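Local atomic coordinates of DUF3201 domain-containing protein (Pyrococcus furiosus, PDB entry 1YB3), a protein that is of unknown function, a conserved DUF3201-family protein from a hyperthermophilic archaeon. Residues 36-50 / 61-73. Numbering follows the deposited sequence. Where two conformers were deposited one is given.
Sequences LKGFTVEEVSEVFNA and MKYPHPAFAVKPG
Val47 and His65 face each other as a hydrogen-bonded antiparallel pair and illustrate how an edge strand can be secured by side chains as well as by its backbone. Strand 40-47 borders a seven-stranded antiparallel sheet, with 65-71 next to it, and the bonds Val47 N to His65 O (2.9 Å) and His65 N to Val47 O close the pair. With CG between backbone N and carbonyl carbon (chi1 76°), the imidazole lies alongside the valine, whose CB sits over one ring face, 4.0 Å from the centroid, in a CH-pi contact. Ala50 CB meets the ring edge, 3.7 Å from His65 CE1, while NE2 is hydrogen-bonded to Tyr84 OH from strand 82-90. An alanine in place of His65 would probably leave that hydroxyl without this partner and open a gap between Val47 and Ala50.

The ladder is interrupted between Val41 and Ser45, where its register slips by one residue. Water fills in at the break, accepting from Ala69 N and donating to Glu43 O, and Arg29 of helix 11-35 binds the carbonyls of Val41 and Glu42. On the helix-facing side, Phe68 takes Val41 CG1 at its CD1 (3.7 Å) and Val44 CG2 at its CD2, and Val44 also touches Ile25. Towards the far end, Glu42 OE2 and Lys71 NZ form a long salt bridge of 3.8 Å.

Near the opposite end, Pro64 CB rests over a face of the Phe48 ring, 3.7 Å from its centroid and 15° off the normal, while Lys62 O approaches the same ring at its edge, 3.8 Å from Phe48 CD1.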
# COMPACT_ATOMS: atom_id res chain seq x y z
N LEU A 36 -11.65 5.06 11.16
CA LEU A 36 -10.53 6.00 11.01
C LEU A 36 -11.00 7.45 11.18
O LEU A 36 -10.83 8.31 10.30
CB LEU A 36 -9.81 5.81 9.65
CG LEU A 36 -9.17 4.44 9.40
CD1 LEU A 36 -8.39 4.50 8.10
CD2 LEU A 36 -8.26 4.01 10.51
N LYS A 37 -11.61 7.71 12.33
CA LYS A 37 -12.10 9.05 12.59
C LYS A 37 -10.90 9.99 12.67
O LYS A 37 -9.87 9.63 13.24
CB LYS A 37 -12.91 9.07 13.89
CG LYS A 37 -14.32 8.46 13.76
CD LYS A 37 -15.14 8.74 15.03
CE LYS A 37 -16.54 8.16 14.92
NZ LYS A 37 -16.47 6.68 14.72
N GLY A 38 -11.03 11.18 12.07
CA GLY A 38 -9.92 12.14 11.97
C GLY A 38 -9.23 12.04 10.63
O GLY A 38 -8.41 12.89 10.29
N PHE A 39 -9.55 10.98 9.88
CA PHE A 39 -9.04 10.85 8.51
C PHE A 39 -10.18 10.97 7.51
O PHE A 39 -11.27 10.42 7.73
CB PHE A 39 -8.32 9.51 8.31
CG PHE A 39 -7.07 9.36 9.13
CD1 PHE A 39 -5.83 9.82 8.65
CD2 PHE A 39 -7.12 8.71 10.36
CE1 PHE A 39 -4.66 9.67 9.42
CE2 PHE A 39 -5.96 8.56 11.14
CZ PHE A 39 -4.72 9.04 10.66
N THR A 40 -9.95 11.69 6.43
CA THR A 40 -10.96 11.81 5.38
C THR A 40 -10.91 10.59 4.47
O THR A 40 -9.90 10.35 3.79
CB THR A 40 -10.74 13.08 4.55
OG1 THR A 40 -10.85 14.22 5.41
CG2 THR A 40 -11.79 13.17 3.46
N VAL A 41 -11.98 9.81 4.49
CA VAL A 41 -12.02 8.53 3.75
C VAL A 41 -12.96 8.72 2.57
O VAL A 41 -14.16 8.94 2.76
CB VAL A 41 -12.48 7.36 4.63
CG1 VAL A 41 -12.56 6.07 3.82
CG2 VAL A 41 -11.52 7.15 5.82
N GLU A 42 -12.42 8.62 1.36
CA GLU A 42 -13.20 8.93 0.17
C GLU A 42 -13.94 7.69 -0.33
O GLU A 42 -13.80 6.61 0.23
CB GLU A 42 -12.30 9.52 -0.92
CG GLU A 42 -11.54 10.79 -0.50
CD GLU A 42 -12.45 12.00 -0.33
OE1 GLU A 42 -13.65 11.92 -0.71
OE2 GLU A 42 -11.98 13.03 0.18
N GLU A 43 -14.73 7.85 -1.40
CA GLU A 43 -15.49 6.73 -1.97
C GLU A 43 -14.61 5.81 -2.81
O GLU A 43 -13.57 6.22 -3.31
CB GLU A 43 -16.64 7.25 -2.83
CG GLU A 43 -17.62 8.19 -2.10
CD GLU A 43 -18.38 7.51 -0.96
OE1 GLU A 43 -18.46 6.27 -0.92
OE2 GLU A 43 -18.93 8.24 -0.10
N VAL A 44 -15.06 4.58 -2.99
CA VAL A 44 -14.36 3.63 -3.84
C VAL A 44 -14.40 4.11 -5.29
O VAL A 44 -15.44 4.57 -5.77
CB VAL A 44 -15.01 2.23 -3.75
CG1 VAL A 44 -14.38 1.27 -4.76
CG2 VAL A 44 -14.89 1.68 -2.33
N SER A 45 -13.25 4.03 -5.96
CA SER A 45 -13.19 4.33 -7.38
C SER A 45 -12.44 3.21 -8.10
O SER A 45 -11.92 2.29 -7.46
CB SER A 45 -12.55 5.70 -7.61
OG SER A 45 -11.14 5.64 -7.44
N GLU A 46 -12.40 3.28 -9.43
CA GLU A 46 -11.74 2.23 -10.21
C GLU A 46 -10.40 2.71 -10.73
O GLU A 46 -10.30 3.79 -11.32
CB GLU A 46 -12.64 1.76 -11.35
CG GLU A 46 -13.97 1.19 -10.88
CD GLU A 46 -13.81 0.03 -9.89
OE1 GLU A 46 -12.92 -0.84 -10.10
OE2 GLU A 46 -14.59 -0.04 -8.91
N VAL A 47 -9.37 1.93 -10.48
CA VAL A 47 -8.03 2.26 -10.90
C VAL A 47 -7.63 1.31 -12.04
O VAL A 47 -7.64 0.10 -11.86
CB VAL A 47 -7.03 2.09 -9.73
CG1 VAL A 47 -5.58 2.31 -10.21
CG2 VAL A 47 -7.39 3.05 -8.56
N PHE A 48 -7.30 1.88 -13.20
CA PHE A 48 -6.84 1.10 -14.36
C PHE A 48 -5.34 1.26 -14.56
O PHE A 48 -4.76 2.28 -14.20
CB PHE A 48 -7.52 1.61 -15.65
CG PHE A 48 -9.02 1.41 -15.70
CD1 PHE A 48 -9.58 0.39 -16.47
CD2 PHE A 48 -9.87 2.27 -15.02
CE1 PHE A 48 -10.97 0.21 -16.54
CE2 PHE A 48 -11.27 2.10 -15.06
CZ PHE A 48 -11.82 1.07 -15.83
N ASN A 49 -4.71 0.24 -15.16
CA ASN A 49 -3.31 0.30 -15.65
C ASN A 49 -2.22 0.30 -14.57
O ASN A 49 -1.05 0.59 -14.84
CB ASN A 49 -3.13 1.48 -16.63
CG ASN A 49 -4.10 1.42 -17.79
OD1 ASN A 49 -4.50 0.34 -18.24
ND2 ASN A 49 -4.51 2.58 -18.27
N ALA A 50 -2.61 -0.07 -13.36
CA ALA A 50 -1.68 -0.25 -12.26
C ALA A 50 -0.93 -1.58 -12.43
O ALA A 50 -1.46 -2.52 -13.04
CB ALA A 50 -2.47 -0.25 -10.93
N MSE A 61 -2.00 -4.44 -14.97
CA MSE A 61 -3.41 -4.78 -14.97
C MSE A 61 -4.14 -3.79 -15.86
O MSE A 61 -4.36 -2.65 -15.48
CB MSE A 61 -3.99 -4.70 -13.55
CG MSE A 61 -3.29 -5.58 -12.57
SE MSE A 61 -4.02 -5.42 -10.72
CE MSE A 61 -3.12 -3.74 -10.21
N LYS A 62 -4.51 -4.22 -17.07
CA LYS A 62 -5.29 -3.34 -17.95
C LYS A 62 -6.77 -3.28 -17.50
O LYS A 62 -7.54 -2.41 -17.95
CB LYS A 62 -5.19 -3.80 -19.41
CG LYS A 62 -3.78 -4.13 -19.88
CD LYS A 62 -3.03 -2.90 -20.39
CE LYS A 62 -1.80 -3.33 -21.17
NZ LYS A 62 -1.34 -2.28 -22.14
N TYR A 63 -7.16 -4.21 -16.64
CA TYR A 63 -8.45 -4.20 -15.99
C TYR A 63 -8.46 -3.29 -14.72
O TYR A 63 -7.41 -3.02 -14.17
CB TYR A 63 -8.81 -5.61 -15.60
CG TYR A 63 -7.79 -6.33 -14.74
CD1 TYR A 63 -7.91 -6.34 -13.33
CD2 TYR A 63 -6.74 -7.06 -15.31
CE1 TYR A 63 -7.00 -7.02 -12.54
CE2 TYR A 63 -5.82 -7.75 -14.52
CZ TYR A 63 -5.96 -7.72 -13.14
OH TYR A 63 -5.05 -8.41 -12.36
N PRO A 64 -9.65 -2.81 -14.31
CA PRO A 64 -9.72 -1.94 -13.14
C PRO A 64 -9.65 -2.76 -11.86
O PRO A 64 -10.00 -3.94 -11.84
CB PRO A 64 -11.10 -1.33 -13.24
CG PRO A 64 -11.93 -2.41 -13.89
CD PRO A 64 -10.98 -3.00 -14.91
N HIS A 65 -9.19 -2.14 -10.79
CA HIS A 65 -9.36 -2.74 -9.49
C HIS A 65 -9.86 -1.63 -8.55
O HIS A 65 -9.62 -0.45 -8.85
CB HIS A 65 -8.04 -3.34 -9.00
CG HIS A 65 -7.04 -2.34 -8.52
ND1 HIS A 65 -6.03 -1.86 -9.33
CD2 HIS A 65 -6.87 -1.75 -7.31
CE1 HIS A 65 -5.29 -1.00 -8.64
NE2 HIS A 65 -5.78 -0.92 -7.41
N PRO A 66 -10.56 -2.01 -7.46
CA PRO A 66 -11.16 -0.99 -6.56
C PRO A 66 -10.15 -0.40 -5.56
O PRO A 66 -9.28 -1.11 -5.06
CB PRO A 66 -12.28 -1.75 -5.85
CG PRO A 66 -11.74 -3.19 -5.76
CD PRO A 66 -10.88 -3.39 -7.01
N ALA A 67 -10.26 0.90 -5.30
CA ALA A 67 -9.43 1.54 -4.27
C ALA A 67 -10.14 2.78 -3.76
O ALA A 67 -10.92 3.38 -4.48
CB ALA A 67 -8.03 1.89 -4.82
N PHE A 68 -9.85 3.18 -2.53
CA PHE A 68 -10.40 4.43 -1.99
C PHE A 68 -9.31 5.20 -1.26
O PHE A 68 -8.47 4.60 -0.59
CB PHE A 68 -11.63 4.20 -1.08
CG PHE A 68 -11.39 3.29 0.10
CD1 PHE A 68 -11.03 3.83 1.36
CD2 PHE A 68 -11.53 1.90 -0.02
CE1 PHE A 68 -10.84 3.00 2.46
CE2 PHE A 68 -11.33 1.07 1.07
CZ PHE A 68 -10.96 1.63 2.33
N ALA A 69 -9.33 6.53 -1.43
CA ALA A 69 -8.36 7.43 -0.77
C ALA A 69 -8.62 7.55 0.73
O ALA A 69 -9.79 7.57 1.19
CB ALA A 69 -8.46 8.82 -1.41
N VAL A 70 -7.52 7.65 1.47
CA VAL A 70 -7.52 8.01 2.90
C VAL A 70 -6.52 9.16 3.01
O VAL A 70 -5.33 8.97 2.84
CB VAL A 70 -7.07 6.85 3.81
CG1 VAL A 70 -7.14 7.28 5.30
CG2 VAL A 70 -7.91 5.57 3.58
N LYS A 71 -7.02 10.37 3.24
CA LYS A 71 -6.16 11.56 3.24
C LYS A 71 -5.45 11.67 4.59
O LYS A 71 -6.02 11.32 5.61
CB LYS A 71 -6.98 12.80 2.98
CG LYS A 71 -7.76 12.75 1.67
CD LYS A 71 -8.31 14.12 1.34
CE LYS A 71 -8.95 14.10 -0.03
NZ LYS A 71 -9.19 15.51 -0.49
N PRO A 72 -4.19 12.15 4.61
CA PRO A 72 -3.40 12.61 3.48
C PRO A 72 -2.52 11.51 2.89
O PRO A 72 -1.80 10.81 3.62
CB PRO A 72 -2.53 13.71 4.12
CG PRO A 72 -2.28 13.21 5.52
CD PRO A 72 -3.45 12.30 5.88
N GLY A 73 -2.60 11.35 1.57
CA GLY A 73 -1.60 10.56 0.85
C GLY A 73 -1.79 9.05 0.89
O GLY A 73 -0.91 8.29 0.44
O HOH W 1 -7.45 13.41 6.75
O HOH W 2 -11.01 7.54 -3.52
O HOH W 3 -9.23 6.26 -5.04
O HOH W 4 -5.50 -1.41 -12.42
O HOH W 5 -6.90 -0.27 -19.43